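VirX1 (Cyanophage Syn10, PDB 6QGM) is a viral halogenase of the tryptophan halogenase family that iodinates diverse substrates, probably as a flavin-dependent enzyme. Local coordinates at residues Y196-E199 and N203-F206; K207-I210 and A216-A219. All blocks are in the same frame, centred on the assembly; numbering follows the deposited sequence.

Interaction 1. Residues Y196-E199 and N203-F206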
loop_
_atom_site.group_PDB
_atom_site.type_symbol
_atom_site.label_atom_id
_atom_site.label_comp_id
_atom_site.label_asym_id
_atom_site.label_seq_id
_atom_site.Cartn_x
_atom_site.Cartn_y
_atom_site.Cartn_z
ATOM N N TYR B 196 -32.943 18.932 23.817
ATOM C CA TYR B 196 -31.787 19.763 23.386
ATOM C C TYR B 196 -32.276 20.951 22.568
ATOM O O TYR B 196 -33.377 20.918 22.096
ATOM C CB TYR B 196 -30.839 18.943 22.513
ATOM C CG TYR B 196 -31.433 18.564 21.183
ATOM C CD1 TYR B 196 -32.139 17.384 21.042
ATOM C CD2 TYR B 196 -31.284 19.361 20.064
ATOM C CE1 TYR B 196 -32.685 16.992 19.831
ATOM C CE2 TYR B 196 -31.869 19.004 18.856
ATOM C CZ TYR B 196 -32.537 17.802 18.730
ATOM O OH TYR B 196 -33.083 17.418 17.549
ATOM N N GLN B 197 -31.422 21.950 22.381
ATOM C CA GLN B 197 -31.647 23.153 21.528
ATOM C C GLN B 197 -30.384 23.317 20.673
ATOM O O GLN B 197 -29.307 23.474 21.251
ATOM C CB GLN B 197 -31.885 24.346 22.456
ATOM C CG GLN B 197 -31.837 25.714 21.779
ATOM C CD GLN B 197 -32.915 25.884 20.754
ATOM O OE1 GLN B 197 -34.018 25.390 20.929
ATOM N NE2 GLN B 197 -32.602 26.607 19.687
ATOM N N LYS B 198 -30.545 23.330 19.357
ATOM C CA LYS B 198 -29.413 23.577 18.423
ATOM C C LYS B 198 -29.132 25.076 18.425
ATOM O O LYS B 198 -29.941 25.827 18.979
ATOM C CB LYS B 198 -29.730 23.017 17.035
ATOM C CG LYS B 198 -30.120 21.552 17.035
ATOM C CD LYS B 198 -29.363 20.632 16.087
ATOM C CE LYS B 198 -28.863 19.361 16.749
ATOM N NZ LYS B 198 -28.890 18.229 15.803
ATOM N N GLU B 199 -28.009 25.489 17.849
ATOM C CA GLU B 199 -27.554 26.895 17.877
ATOM C C GLU B 199 -28.437 27.726 16.938
ATOM O O GLU B 199 -28.810 28.848 17.321
ATOM C CB GLU B 199 -26.086 26.996 17.467
ATOM C CG GLU B 199 -25.077 26.955 18.603
ATOM C CD GLU B 199 -25.131 28.108 19.602
ATOM O OE1 GLU B 199 -25.574 29.212 19.239
ATOM O OE2 GLU B 199 -24.762 27.889 20.740
ATOM N N ASN B 203 -26.871 25.912 12.039
ATOM C CA ASN B 203 -25.792 25.538 12.998
ATOM C C ASN B 203 -26.308 24.408 13.902
ATOM O O ASN B 203 -27.044 24.720 14.868
ATOM C CB ASN B 203 -25.280 26.731 13.805
ATOM C CG ASN B 203 -24.098 26.370 14.692
ATOM O OD1 ASN B 203 -23.652 25.217 14.751
ATOM N ND2 ASN B 203 -23.617 27.327 15.461
ATOM N N HIS B 204 -25.888 23.165 13.632
ATOM C CA HIS B 204 -26.350 21.949 14.338
ATOM C C HIS B 204 -25.572 21.645 15.622
ATOM O O HIS B 204 -25.732 20.536 16.123
ATOM C CB HIS B 204 -26.326 20.752 13.387
ATOM C CG HIS B 204 -27.255 20.917 12.240
ATOM N ND1 HIS B 204 -26.853 21.500 11.054
ATOM C CD2 HIS B 204 -28.549 20.591 12.095
ATOM C CE1 HIS B 204 -27.850 21.512 10.209
ATOM N NE2 HIS B 204 -28.909 20.950 10.824
ATOM N N ASN B 205 -24.774 22.571 16.146
ATOM C CA ASN B 205 -24.144 22.406 17.485
ATOM C C ASN B 205 -25.235 22.524 18.555
ATOM O O ASN B 205 -26.129 23.359 18.392
ATOM C CB ASN B 205 -23.041 23.427 17.755
ATOM C CG ASN B 205 -21.814 23.186 16.905
ATOM O OD1 ASN B 205 -21.147 22.173 17.075
ATOM N ND2 ASN B 205 -21.525 24.080 15.959
ATOM N N PHE B 206 -25.182 21.704 19.600
ATOM C CA PHE B 206 -26.011 21.887 20.815
ATOM C C PHE B 206 -25.664 23.255 21.384
ATOM O O PHE B 206 -24.489 23.522 21.584
ATOM C CB PHE B 206 -25.736 20.821 21.876
ATOM C CG PHE B 206 -26.070 19.401 21.500
ATOM C CD1 PHE B 206 -27.239 19.097 20.819
ATOM C CD2 PHE B 206 -25.227 18.365 21.864
ATOM C CE1 PHE B 206 -27.543 17.790 20.489
ATOM C CE2 PHE B 206 -25.523 17.057 21.522
ATOM C CZ PHE B 206 -26.690 16.769 20.851
#
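Backbone hydrogen bonding between Glu199 and the returning chain is shared and weak. The single N-H of Glu199 reaches two carbonyls, Asn205 O at 2.9 Å from Glu199 N and Asn203 O at 3.2 Å, and both bonds are strongly bent. The Lys198 CA-H adds a contact to the same Asn205 oxygen, so that carbonyl receives both a carbon and a nitrogen donor.

Polar side chains set the shape of the returning loop. Asn203 OD1 accepts from Asn205 N in a nearly straight bond (3.2 Å, 164°), the donor lying above the carbonyl plane. It accepts again from Asn205 ND2, this time in the carbonyl plane on a lone pair; the two bonds hold the Asn203 amide in place. That amide lies alongside the side chain of Glu199, both pointing the same way, with Asn203 ND2 nearest Glu199 CB.

Apolar contact is carried by Tyr196 and Phe206, whose side chains cross at about a right angle. Phe206 CD1 lies 4.0 Å from Tyr196 CB, and the two ring planes meet obliquely at 55°. Phe236 also meets the Tyr196 ring.

The lysine chain makes a mixed contact: bent at chi2, chi3 and chi4, Lys198 passes CD and CE along the backbone of His204, with CE 3.4 Å from His204 O, and NZ bonds beyond to Phe236 O.

Lys198 and Phe206 form an antiparallel, non-hydrogen-bonded pair with diverging side chains. This pair and the Asx turn at Asn203 lie at the turn end of the β-hairpin formed by strands 187-198 and 206-211, at the protein surface.

Interaction 2. Residues K207-I210 and A216-A219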
loop_
_atom_site.group_PDB
_atom_site.type_symbol
_atom_site.label_atom_id
_atom_site.label_comp_id
_atom_site.label_asym_id
_atom_site.label_seq_id
_atom_site.Cartn_x
_atom_site.Cartn_y
_atom_site.Cartn_z
ATOM N N LYS B 207 -26.653 24.115 21.574
ATOM C CA LYS B 207 -26.504 25.380 22.335
ATOM C C LYS B 207 -26.547 25.025 23.822
ATOM O O LYS B 207 -25.809 25.635 24.614
ATOM C CB LYS B 207 -27.590 26.368 21.910
ATOM C CG LYS B 207 -27.533 27.731 22.585
ATOM C CD LYS B 207 -28.898 28.404 22.759
ATOM C CE LYS B 207 -29.455 29.093 21.533
ATOM N NZ LYS B 207 -29.394 30.563 21.694
ATOM N N TYR B 208 -27.400 24.067 24.171
ATOM C CA TYR B 208 -27.482 23.416 25.502
ATOM C C TYR B 208 -28.282 22.118 25.358
ATOM O O TYR B 208 -28.909 21.914 24.306
ATOM C CB TYR B 208 -28.104 24.353 26.538
ATOM C CG TYR B 208 -29.459 24.896 26.179
ATOM C CD1 TYR B 208 -29.581 26.062 25.448
ATOM C CD2 TYR B 208 -30.618 24.285 26.615
ATOM C CE1 TYR B 208 -30.820 26.626 25.175
ATOM C CE2 TYR B 208 -31.864 24.835 26.356
ATOM C CZ TYR B 208 -31.970 25.986 25.599
ATOM O OH TYR B 208 -33.209 26.489 25.326
ATOM N N ILE B 209 -28.239 21.253 26.370
ATOM C CA ILE B 209 -29.163 20.083 26.481
ATOM C C ILE B 209 -30.100 20.360 27.661
ATOM O O ILE B 209 -29.713 21.179 28.534
ATOM C CB ILE B 209 -28.399 18.748 26.625
ATOM C CG1 ILE B 209 -27.456 18.760 27.830
ATOM C CG2 ILE B 209 -27.674 18.406 25.331
ATOM C CD1 ILE B 209 -26.870 17.417 28.164
ATOM N N ILE B 210 -31.274 19.722 27.665
ATOM C CA ILE B 210 -32.323 19.944 28.696
ATOM C C ILE B 210 -32.326 18.760 29.667
ATOM O O ILE B 210 -32.306 17.588 29.195
ATOM C CB ILE B 210 -33.717 20.163 28.075
ATOM C CG1 ILE B 210 -33.666 20.990 26.800
ATOM C CG2 ILE B 210 -34.648 20.786 29.106
ATOM C CD1 ILE B 210 -33.043 22.304 26.999
ATOM N N ALA B 216 -31.278 23.761 31.605
ATOM C CA ALA B 216 -30.342 23.798 30.460
ATOM C C ALA B 216 -28.904 23.631 30.961
ATOM O O ALA B 216 -28.467 24.456 31.779
ATOM C CB ALA B 216 -30.500 25.096 29.710
ATOM N N ILE B 217 -28.209 22.595 30.483
ATOM C CA ILE B 217 -26.755 22.369 30.729
ATOM C C ILE B 217 -25.977 22.932 29.535
ATOM O O ILE B 217 -26.185 22.444 28.410
ATOM C CB ILE B 217 -26.440 20.876 30.974
ATOM C CG1 ILE B 217 -26.795 20.407 32.390
ATOM C CG2 ILE B 217 -24.969 20.590 30.678
ATOM C CD1 ILE B 217 -28.194 20.716 32.800
ATOM N N PHE B 218 -25.124 23.926 29.785
ATOM C CA PHE B 218 -24.209 24.558 28.799
ATOM C C PHE B 218 -22.825 23.906 28.890
ATOM O O PHE B 218 -22.293 23.770 29.983
ATOM C CB PHE B 218 -24.143 26.068 29.049
ATOM C CG PHE B 218 -25.446 26.802 28.821
ATOM C CD1 PHE B 218 -25.784 27.275 27.558
ATOM C CD2 PHE B 218 -26.348 27.007 29.864
ATOM C CE1 PHE B 218 -26.982 27.938 27.351
ATOM C CE2 PHE B 218 -27.545 27.671 29.650
ATOM C CZ PHE B 218 -27.855 28.142 28.399
ATOM N N ALA B 219 -22.269 23.495 27.758
ATOM C CA ALA B 219 -20.902 22.956 27.642
ATOM C C ALA B 219 -20.391 23.246 26.232
ATOM O O ALA B 219 -21.237 23.409 25.330
ATOM C CB ALA B 219 -20.894 21.476 27.941
#
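Tyr208 has its CG wedged between the backbone N and the carbonyl carbon (chi1 56°), and this swings the ring across Ala216 while leaving CB above Phe218. Phe218 takes the other course: with CG beside its backbone N (chi1 -65°), its ring turns one face to Tyr208 CB. The two aromatic side chains consequently lie side by side and point the same way.

Their contact has two components. Tyr208 CB makes a CH-π contact over one face of the Phe218 ring, 4.0 Å from the ring centroid and displaced toward the rim. The rings themselves meet obliquely, their planes 49° apart, with Tyr208 CD1 at 3.7 Å from Phe218 CE1. On the other side of the tyrosine ring, CD2 and CE2 lie against the methyl group of Ala216. Lys207 contributes its carbonyl oxygen, which approaches Phe218 CD1 obliquely.

Backbone pairing fixes the register beside these groups. Ile209 and Ile217 exchange two hydrogen bonds, Ile209 N to Ile217 O at 3.1 Å and Ile217 N to Ile209 O at 2.8 Å; the latter reaches its acceptor nearly end-on to the carbonyl. The oxygen of Ile209 also receives a CA-H contact from Ala216. Beyond this pair, Ile210 and Ala216 are matched without such bonds.

Ile209 and Ile217 share one face of the sheet, where Ile209 CG1 sits 3.9 Å from Ile217 CB. Both are buried, and Ile35 and residues of strand 6-10 pack against them. A tyrosine from the following strand, Tyr222, bonds through OH to Ile217 O and Ala219 N. This is an antiparallel β-hairpin at the edge of the mixed sheet that carries the Rossmann-type strands of the halogenase fold.

How the interactions relate
Followed from the N terminus, the chain leaves strand 187-198, turns through the loop closed by interaction 1, and enters strand 206-211. It then reverses again, and interaction 2 closes this second, slightly longer loop against strand 215-217. The contacts follow one another along the chain, neither nested nor crossed, since one begins at Lys207, directly after the other ends at Phe206. They meet through Gln197, whose O and N probably bond to Lys207 N and Tyr208 O; Lys207 and Tyr208 facing Gln197 form a classic β bulge. The two successive hairpins thus make a three-stranded antiparallel meander, joined through strand 187-198 to the parallel strand 31-36.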